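PDB 5UPR: triosephosphate isomerase from Toxoplasma gondii, which probably catalyses, as a homodimer, the interconversion of D-glyceraldehyde 3-phosphate and dihydroxyacetone phosphate in glycolysis and gluconeogenesis. Local coordinates for residues Arg9-Gly14 / Ile95-Leu100; Asp71-Gln76 / Thr82-Pro87; Asp201-Leu206 / Gly237-Gly242. All blocks are in the same frame, centred on the assembly; numbering follows the deposited sequence.

Interaction 1 (Arg9-Gly14 / Ile95-Leu100)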
loop_
_atom_site.group_PDB
_atom_site.type_symbol
_atom_site.label_atom_id
_atom_site.label_comp_id
_atom_site.label_asym_id
_atom_site.label_seq_id
_atom_site.Cartn_x
_atom_site.Cartn_y
_atom_site.Cartn_z
ATOM N N ARG A 9 6.304 4.843 -29.118
ATOM C CA ARG A 9 6.142 6.150 -28.516
ATOM C C ARG A 9 7.017 6.249 -27.241
ATOM O O ARG A 9 7.052 5.324 -26.404
ATOM C CB ARG A 9 4.681 6.273 -28.194
ATOM C CG ARG A 9 4.261 7.604 -27.749
ATOM C CD ARG A 9 2.721 7.672 -27.921
ATOM N NE ARG A 9 2.148 8.808 -27.181
ATOM C CZ ARG A 9 2.062 10.041 -27.640
ATOM N NH1 ARG A 9 2.410 10.326 -28.907
ATOM N NH2 ARG A 9 1.560 10.986 -26.866
ATOM N N GLY A 10 7.724 7.358 -27.100
ATOM C CA GLY A 10 8.551 7.635 -25.916
ATOM C C GLY A 10 7.713 7.619 -24.646
ATOM O O GLY A 10 6.487 7.895 -24.686
ATOM N N PHE A 11 8.352 7.237 -23.528
ATOM C CA PHE A 11 7.645 7.090 -22.267
ATOM C C PHE A 11 8.479 7.600 -21.139
ATOM O O PHE A 11 9.627 7.176 -20.990
ATOM C CB PHE A 11 7.319 5.584 -22.089
ATOM C CG PHE A 11 6.444 5.276 -20.936
ATOM C CD1 PHE A 11 6.944 5.243 -19.629
ATOM C CD2 PHE A 11 5.071 5.041 -21.118
ATOM C CE1 PHE A 11 6.126 4.917 -18.555
ATOM C CE2 PHE A 11 4.260 4.729 -20.046
ATOM C CZ PHE A 11 4.789 4.658 -18.776
ATOM N N VAL A 12 7.918 8.465 -20.304
ATOM C CA VAL A 12 8.634 8.919 -19.100
ATOM C C VAL A 12 7.718 8.719 -17.888
ATOM O O VAL A 12 6.640 9.322 -17.827
ATOM C CB VAL A 12 9.135 10.352 -19.233
ATOM C CG1 VAL A 12 9.751 10.863 -17.953
ATOM C CG2 VAL A 12 10.116 10.443 -20.404
ATOM N N GLY A 13 8.151 7.863 -16.928
ATOM C CA GLY A 13 7.455 7.688 -15.670
ATOM C C GLY A 13 8.152 8.431 -14.567
ATOM O O GLY A 13 9.379 8.566 -14.561
ATOM N N GLY A 14 7.372 8.963 -13.637
ATOM C CA GLY A 14 7.906 9.656 -12.452
ATOM C C GLY A 14 7.442 8.912 -11.212
ATOM O O GLY A 14 6.272 8.940 -10.899
ATOM N N ILE A 95 -7.640 4.895 -12.374
ATOM C CA ILE A 95 -6.200 4.961 -12.381
ATOM C C ILE A 95 -5.733 3.983 -13.462
ATOM O O ILE A 95 -5.963 2.782 -13.313
ATOM C CB ILE A 95 -5.653 4.583 -10.996
ATOM C CG1 ILE A 95 -6.153 5.576 -9.936
ATOM C CG2 ILE A 95 -4.115 4.522 -11.042
ATOM C CD1 ILE A 95 -6.026 5.087 -8.503
ATOM N N PRO A 96 -5.065 4.492 -14.548
ATOM C CA PRO A 96 -4.783 3.546 -15.657
ATOM C C PRO A 96 -3.495 2.740 -15.534
ATOM O O PRO A 96 -3.402 1.725 -16.222
ATOM C CB PRO A 96 -4.744 4.433 -16.900
ATOM C CG PRO A 96 -4.507 5.829 -16.379
ATOM C CD PRO A 96 -4.915 5.903 -14.948
ATOM N N TRP A 97 -2.561 3.120 -14.641
ATOM C CA TRP A 97 -1.259 2.500 -14.565
ATOM C C TRP A 97 -0.915 2.048 -13.162
ATOM O O TRP A 97 -1.334 2.659 -12.185
ATOM C CB TRP A 97 -0.136 3.458 -15.023
ATOM C CG TRP A 97 -0.124 3.698 -16.477
ATOM C CD1 TRP A 97 -0.815 4.650 -17.118
ATOM C CD2 TRP A 97 0.635 3.014 -17.482
ATOM N NE1 TRP A 97 -0.575 4.607 -18.452
ATOM C CE2 TRP A 97 0.280 3.586 -18.725
ATOM C CE3 TRP A 97 1.534 1.947 -17.463
ATOM C CZ2 TRP A 97 0.796 3.155 -19.935
ATOM C CZ3 TRP A 97 2.058 1.485 -18.680
ATOM C CH2 TRP A 97 1.697 2.100 -19.882
ATOM N N VAL A 98 -0.078 1.017 -13.089
ATOM C CA VAL A 98 0.576 0.617 -11.862
ATOM C C VAL A 98 2.072 0.312 -12.097
ATOM O O VAL A 98 2.427 -0.206 -13.162
ATOM C CB VAL A 98 -0.062 -0.624 -11.227
ATOM C CG1 VAL A 98 -1.437 -0.223 -10.723
ATOM C CG2 VAL A 98 -0.133 -1.836 -12.153
ATOM N N VAL A 99 2.886 0.597 -11.078
ATOM C CA VAL A 99 4.279 0.174 -11.020
ATOM C C VAL A 99 4.360 -1.117 -10.247
ATOM O O VAL A 99 3.823 -1.202 -9.115
ATOM C CB VAL A 99 5.138 1.238 -10.317
ATOM C CG1 VAL A 99 6.607 0.805 -10.251
ATOM C CG2 VAL A 99 4.976 2.650 -11.012
ATOM N N LEU A 100 4.996 -2.152 -10.836
ATOM C CA LEU A 100 5.119 -3.458 -10.152
ATOM C C LEU A 100 6.530 -3.964 -10.184
ATOM O O LEU A 100 7.264 -3.766 -11.190
ATOM C CB LEU A 100 4.185 -4.454 -10.840
ATOM C CG LEU A 100 2.692 -4.259 -10.515
ATOM C CD1 LEU A 100 1.816 -5.292 -11.218
ATOM C CD2 LEU A 100 2.466 -4.369 -9.014
#
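Phe11 and Trp97 reach toward each other from opposite directions and meet as a tilted edge-to-face aromatic pair. The edge of the phenyl ring points at the six-membered ring of the indole; the two centroids lie 5.2 Å apart and the planes are inclined at 61°, well short of a perpendicular T. The touching corner of the phenylalanine is CE2, which sits over one indole face but is displaced toward its rim, 3.7 Å from Trp97 CH2. The neighbouring corner CZ is further off, 4.2 Å from Trp97 CZ3. The contact between the two segments rests on these rings alone, and it buries a modest 79 Å².

Both side chains leave their strands pointing at the other segment; with CG of Phe11 anti to the backbone N (chi1 -172°), the ring's CE2 corner reaches the benzo end of the indole extending from strand 97-100.

Apolar packing widens the cluster: both rings lean on Ile135 of strand 133-138 and on Val45 of strand 42-47, and Trp97 also touches Ala68. The polar end of the indole is dealt with separately. Its NE1 is hydrogen-bonded to Gln66 OE1, which satisfies a buried N-H and should limit rotation of the indole whose face receives the phenylalanine.

Strands 10-15 and 97-100 are not neighbours in the sheet; 42-47 and 65-69 run between them. Side chains from such separated strands can meet only by crossing the interior of the closed sheet, here near the strands' N-terminal ends. That is the arrangement of the hydrophobic core inside an eight-stranded TIM barrel, the fold formed by this part of the longer protein.

Interaction 2 (Asp71-Gln76 / Thr82-Pro87)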
loop_
_atom_site.group_PDB
_atom_site.type_symbol
_atom_site.label_atom_id
_atom_site.label_comp_id
_atom_site.label_asym_id
_atom_site.label_seq_id
_atom_site.Cartn_x
_atom_site.Cartn_y
_atom_site.Cartn_z
ATOM N N ASP A 71 2.141 0.330 -6.510
ATOM C CA ASP A 71 2.066 -1.112 -6.227
ATOM C C ASP A 71 0.620 -1.470 -6.453
ATOM O O ASP A 71 -0.247 -0.585 -6.563
ATOM C CB ASP A 71 2.442 -1.401 -4.776
ATOM C CG ASP A 71 2.543 -2.901 -4.420
ATOM O OD1 ASP A 71 2.798 -3.776 -5.272
ATOM O OD2 ASP A 71 2.304 -3.195 -3.215
ATOM N N SER A 72 0.377 -2.776 -6.567
ATOM C CA SER A 72 -0.973 -3.320 -6.759
ATOM C C SER A 72 -1.003 -4.737 -6.167
ATOM O O SER A 72 -0.001 -5.432 -6.275
ATOM C CB SER A 72 -1.148 -3.362 -8.281
ATOM O OG SER A 72 -2.428 -3.628 -8.546
ATOM N N SER A 73 -2.083 -5.134 -5.484
ATOM C CA SER A 73 -2.084 -6.363 -4.713
ATOM C C SER A 73 -2.025 -7.657 -5.601
ATOM O O SER A 73 -2.482 -7.689 -6.771
ATOM C CB SER A 73 -3.331 -6.390 -3.845
ATOM O OG SER A 73 -3.287 -7.478 -2.940
ATOM N N THR A 74 -1.462 -8.725 -5.011
ATOM C CA THR A 74 -1.650 -10.059 -5.508
ATOM C C THR A 74 -3.133 -10.464 -5.533
ATOM O O THR A 74 -3.517 -11.361 -6.255
ATOM C CB THR A 74 -0.930 -11.136 -4.665
ATOM O OG1 THR A 74 -1.324 -11.025 -3.293
ATOM C CG2 THR A 74 0.510 -10.972 -4.753
ATOM N N GLN A 75 -3.920 -9.823 -4.683
ATOM C CA GLN A 75 -5.359 -10.140 -4.537
ATOM C C GLN A 75 -6.083 -9.282 -5.565
ATOM O O GLN A 75 -6.020 -8.044 -5.500
ATOM C CB GLN A 75 -5.832 -9.847 -3.122
ATOM C CG GLN A 75 -4.940 -10.491 -2.061
ATOM C CD GLN A 75 -4.831 -11.986 -2.242
ATOM O OE1 GLN A 75 -5.804 -12.685 -1.995
ATOM N NE2 GLN A 75 -3.683 -12.463 -2.655
ATOM N N GLN A 76 -6.738 -9.931 -6.519
ATOM C CA GLN A 76 -7.163 -9.257 -7.721
ATOM C C GLN A 76 -8.389 -8.364 -7.575
ATOM O O GLN A 76 -8.468 -7.330 -8.201
ATOM C CB GLN A 76 -7.461 -10.325 -8.825
ATOM C CG GLN A 76 -7.892 -9.704 -10.125
ATOM C CD GLN A 76 -7.975 -10.695 -11.276
ATOM O OE1 GLN A 76 -7.151 -11.614 -11.391
ATOM N NE2 GLN A 76 -8.943 -10.470 -12.167
ATOM N N THR A 82 -6.887 -6.402 4.220
ATOM C CA THR A 82 -6.615 -5.198 4.974
ATOM C C THR A 82 -5.290 -4.569 4.546
ATOM O O THR A 82 -4.217 -5.307 4.474
ATOM C CB THR A 82 -6.659 -5.496 6.489
ATOM O OG1 THR A 82 -7.956 -5.969 6.944
ATOM C CG2 THR A 82 -6.320 -4.205 7.261
ATOM N N GLY A 83 -5.344 -3.277 4.146
ATOM C CA GLY A 83 -4.099 -2.593 3.766
ATOM C C GLY A 83 -3.617 -2.794 2.335
ATOM O O GLY A 83 -2.577 -2.243 1.929
ATOM N N GLU A 84 -4.379 -3.552 1.540
ATOM C CA GLU A 84 -4.104 -3.821 0.140
ATOM C C GLU A 84 -5.072 -2.981 -0.740
ATOM O O GLU A 84 -6.235 -2.819 -0.412
ATOM C CB GLU A 84 -4.315 -5.310 -0.185
ATOM C CG GLU A 84 -3.380 -6.284 0.577
ATOM C CD GLU A 84 -1.919 -6.113 0.125
ATOM O OE1 GLU A 84 -1.594 -6.474 -1.054
ATOM O OE2 GLU A 84 -1.145 -5.574 0.921
ATOM N N LEU A 85 -4.523 -2.442 -1.860
ATOM C CA LEU A 85 -5.269 -1.894 -2.967
ATOM C C LEU A 85 -5.191 -2.931 -4.121
ATOM O O LEU A 85 -4.127 -3.158 -4.752
ATOM C CB LEU A 85 -4.618 -0.568 -3.430
ATOM C CG LEU A 85 -4.425 0.453 -2.291
ATOM C CD1 LEU A 85 -3.861 1.775 -2.889
ATOM C CD2 LEU A 85 -5.727 0.856 -1.535
ATOM N N SER A 86 -6.340 -3.521 -4.437
ATOM C CA SER A 86 -6.438 -4.478 -5.540
ATOM C C SER A 86 -6.457 -3.782 -6.910
ATOM O O SER A 86 -6.843 -2.593 -7.049
ATOM C CB SER A 86 -7.683 -5.332 -5.379
ATOM O OG SER A 86 -8.858 -4.548 -5.469
ATOM N N PRO A 87 -6.052 -4.535 -7.970
ATOM C CA PRO A 87 -6.087 -3.903 -9.283
ATOM C C PRO A 87 -7.506 -3.539 -9.703
ATOM O O PRO A 87 -7.703 -2.559 -10.435
ATOM C CB PRO A 87 -5.471 -4.963 -10.191
ATOM C CG PRO A 87 -5.490 -6.261 -9.393
ATOM C CD PRO A 87 -5.339 -5.834 -7.963
HETATM O O HOH W 1 -0.101 -4.678 -2.607
HETATM O O HOH W 2 -0.252 -8.476 -2.357
#
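Ser73 and Glu84 meet where the long loop between strand 65-69 and helix 87-92 closes on itself. In triosephosphate isomerases this is the interface loop, which projects into the other subunit of the dimer, and here Thr82 binds Asn15 and Glu104 of the second subunit.

The tight part lies at the base of the loop. Backbone N of Ser73 donates to Leu85 O at 2.9 Å, tying the two limbs together. Beside it, the ring of Pro87 is wedged among backbone atoms: CD lies 3.4 Å from Gln75 O, CG rests against Gln76 O, and both CB and CD come up to Ser72 OG. Gln75 O is buried here with no polar partner in the model, its neighbours being carbons such as Ser86 CB, only 3.2 Å away. Ser86 itself is the N-cap of helix 87-92, its OG accepting from Met89 N.

Toward the other side the packing gives way to water. One water donates to both Asp71 OD2 and Glu84 OE1, bridging two acidic groups whose oxygens stand 5.5 Å apart. A second accepts from Thr74 N and donates to the same OE1. The nearby charges are probably balanced by basic residues: Asp71 pairs with Lys123 and Arg105 of its own chain, and Glu84 OE2 with Arg105 of the second subunit.

Ser73 OG joins the two halves. With chi1 at -172° the hydroxyl stands anti to the backbone N, where it accepts from Gln75 N at 3.0 Å to make an ST turn. In the other direction OG donates to Glu84 OE1, 2.7 Å away, on the anti lone pair, making this the third hydrogen bond gripping that one oxygen.

Interaction 3 (Asp201-Leu206 / Gly237-Gly242); sequences DIRNWL and GEDVDG
Arg203 reaches from helix 192-209 to the acidic side chains of Asp239 and Asp241 and forms a salt bridge with each. Its NE donates to Asp239 OD1 at 2.7 Å, on the anti lone pair of that oxygen, and the guanidinium and carboxylate planes are nearly coplanar, 24° apart. NH2 takes Asp241 OD2 at 2.8 Å from the syn side; this carboxylate is turned much more steeply, by 58°. The same NH2 also makes a longer bond of 3.3 Å to Asp239 O, donating from above the carbonyl plane, so Asp239 is gripped side-on through both its side chain and its backbone.

A bend at chi3 (-55°) in the arginine chain presents this edge of the guanidinium to the loop. The remaining nitrogen, NH1, is held by the carbonyls of Ala215 and Thr218. On the acidic side, a type I turn from Gly237 to Val240 places Asp239. Its OD1 is shared with Arg200, and its OD2 accepts from Gln196; both partners lie on the same helix as Arg203. Asp241 is fixed by Arg8 and by Val220 N, at the start of the adjoining strand 220-222.

Charges of both signs alternate in this buried network, which would probably keep both aspartates ionised and bind the outer helix to the turn that leads into barrel strand 242-245.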
loop_
_atom_site.group_PDB
_atom_site.type_symbol
_atom_site.label_atom_id
_atom_site.label_comp_id
_atom_site.label_asym_id
_atom_site.label_seq_id
_atom_site.Cartn_x
_atom_site.Cartn_y
_atom_site.Cartn_z
ATOM N N ASP A 201 19.226 -6.740 -25.172
ATOM C CA ASP A 201 19.087 -8.055 -24.609
ATOM C C ASP A 201 17.659 -8.313 -24.103
ATOM O O ASP A 201 17.148 -9.388 -24.280
ATOM C CB ASP A 201 20.025 -8.265 -23.411
ATOM C CG ASP A 201 21.494 -8.404 -23.778
ATOM O OD1 ASP A 201 21.811 -8.699 -24.961
ATOM O OD2 ASP A 201 22.293 -8.307 -22.814
ATOM N N ILE A 202 17.056 -7.337 -23.458
ATOM C CA ILE A 202 15.706 -7.436 -22.976
ATOM C C ILE A 202 14.749 -7.589 -24.170
ATOM O O ILE A 202 13.848 -8.450 -24.136
ATOM C CB ILE A 202 15.318 -6.221 -22.096
ATOM C CG1 ILE A 202 16.075 -6.277 -20.782
ATOM C CG2 ILE A 202 13.777 -6.156 -21.909
ATOM C CD1 ILE A 202 16.092 -4.952 -20.111
ATOM N N ARG A 203 14.970 -6.819 -25.213
ATOM C CA ARG A 203 14.115 -6.914 -26.429
ATOM C C ARG A 203 14.310 -8.257 -27.152
ATOM O O ARG A 203 13.348 -8.813 -27.621
ATOM C CB ARG A 203 14.317 -5.710 -27.345
ATOM C CG ARG A 203 13.184 -5.477 -28.343
ATOM C CD ARG A 203 13.368 -4.226 -29.209
ATOM N NE ARG A 203 13.553 -3.013 -28.379
ATOM C CZ ARG A 203 12.602 -2.382 -27.700
ATOM N NH1 ARG A 203 11.350 -2.769 -27.730
ATOM N NH2 ARG A 203 12.928 -1.322 -26.963
ATOM N N ASN A 204 15.516 -8.799 -27.150
ATOM C CA ASN A 204 15.786 -10.117 -27.746
ATOM C C ASN A 204 15.096 -11.166 -26.888
ATOM O O ASN A 204 14.606 -12.143 -27.444
ATOM C CB ASN A 204 17.277 -10.483 -27.875
ATOM C CG ASN A 204 18.045 -9.618 -28.865
ATOM O OD1 ASN A 204 17.466 -8.983 -29.754
ATOM N ND2 ASN A 204 19.381 -9.564 -28.684
ATOM N N TRP A 205 15.028 -10.976 -25.565
ATOM C CA TRP A 205 14.292 -11.900 -24.724
ATOM C C TRP A 205 12.812 -11.905 -25.116
ATOM O O TRP A 205 12.228 -12.993 -25.252
ATOM C CB TRP A 205 14.465 -11.604 -23.198
ATOM C CG TRP A 205 13.733 -12.622 -22.349
ATOM C CD1 TRP A 205 14.231 -13.817 -21.859
ATOM C CD2 TRP A 205 12.353 -12.587 -21.974
ATOM N NE1 TRP A 205 13.229 -14.505 -21.220
ATOM C CE2 TRP A 205 12.081 -13.758 -21.235
ATOM C CE3 TRP A 205 11.322 -11.644 -22.164
ATOM C CZ2 TRP A 205 10.794 -14.061 -20.787
ATOM C CZ3 TRP A 205 10.026 -11.957 -21.661
ATOM C CH2 TRP A 205 9.811 -13.115 -20.958
ATOM N N LEU A 206 12.185 -10.699 -25.271
ATOM C CA LEU A 206 10.781 -10.623 -25.657
ATOM C C LEU A 206 10.545 -11.390 -26.963
ATOM O O LEU A 206 9.554 -12.091 -27.097
ATOM C CB LEU A 206 10.300 -9.197 -25.782
ATOM C CG LEU A 206 10.251 -8.373 -24.502
ATOM C CD1 LEU A 206 10.109 -6.878 -24.827
ATOM C CD2 LEU A 206 9.112 -8.853 -23.660
ATOM N N GLY A 237 20.225 5.661 -27.582
ATOM C CA GLY A 237 20.061 4.258 -27.871
ATOM C C GLY A 237 18.736 3.944 -28.543
ATOM O O GLY A 237 17.667 4.319 -28.090
ATOM N N GLU A 238 18.821 3.215 -29.631
ATOM C CA GLU A 238 17.664 2.782 -30.397
ATOM C C GLU A 238 16.666 1.908 -29.569
ATOM O O GLU A 238 15.507 1.892 -29.874
ATOM C CB GLU A 238 18.252 1.999 -31.601
ATOM C CG GLU A 238 17.388 1.135 -32.386
ATOM C CD GLU A 238 18.209 0.574 -33.602
ATOM O OE1 GLU A 238 19.256 1.167 -34.034
ATOM O OE2 GLU A 238 17.790 -0.427 -34.160
ATOM N N ASP A 239 17.148 1.195 -28.568
ATOM C CA ASP A 239 16.300 0.335 -27.702
ATOM C C ASP A 239 15.959 0.975 -26.333
ATOM O O ASP A 239 15.319 0.319 -25.481
ATOM C CB ASP A 239 16.996 -0.995 -27.530
ATOM C CG ASP A 239 17.048 -1.748 -28.874
ATOM O OD1 ASP A 239 16.005 -2.251 -29.304
ATOM O OD2 ASP A 239 18.076 -1.793 -29.555
ATOM N N VAL A 240 16.368 2.236 -26.135
ATOM C CA VAL A 240 16.032 3.002 -24.935
ATOM C C VAL A 240 14.854 3.887 -25.288
ATOM O O VAL A 240 15.004 4.817 -26.061
ATOM C CB VAL A 240 17.207 3.860 -24.463
ATOM C CG1 VAL A 240 16.820 4.749 -23.232
ATOM C CG2 VAL A 240 18.349 2.942 -24.051
ATOM N N ASP A 241 13.663 3.526 -24.804
ATOM C CA ASP A 241 12.394 4.163 -25.233
ATOM C C ASP A 241 11.932 5.281 -24.281
ATOM O O ASP A 241 10.872 5.860 -24.454
ATOM C CB ASP A 241 11.297 3.124 -25.348
ATOM C CG ASP A 241 11.641 2.035 -26.354
ATOM O OD1 ASP A 241 12.170 2.358 -27.394
ATOM O OD2 ASP A 241 11.420 0.839 -26.107
ATOM N N GLY A 242 12.732 5.543 -23.263
ATOM C CA GLY A 242 12.430 6.581 -22.270
ATOM C C GLY A 242 12.986 6.249 -20.917
ATOM O O GLY A 242 13.963 5.526 -20.801
#

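Interaction 1 is the core contact, its centre about 5 Å from that of the chain, and is held by aromatic packing inside the barrel. Interactions 2 and 3 lie further out, on opposite sides of the chain's centre with their own centres 30 Å apart, and both rely on polar chemistry: hydrogen bonds and waters beside the subunit interface in interaction 2, and ion pairs between helix and loop in the buried interaction 3. The core contact touches each of them. Leu100 packs on Asp71 and Ser72 of interaction 2, while Phe11 N probably bonds to Asp241 O of interaction 3. Strands 97-100 and 10-15 thus link the interior to both outer contacts, yet interactions 2 and 3 make no direct touch.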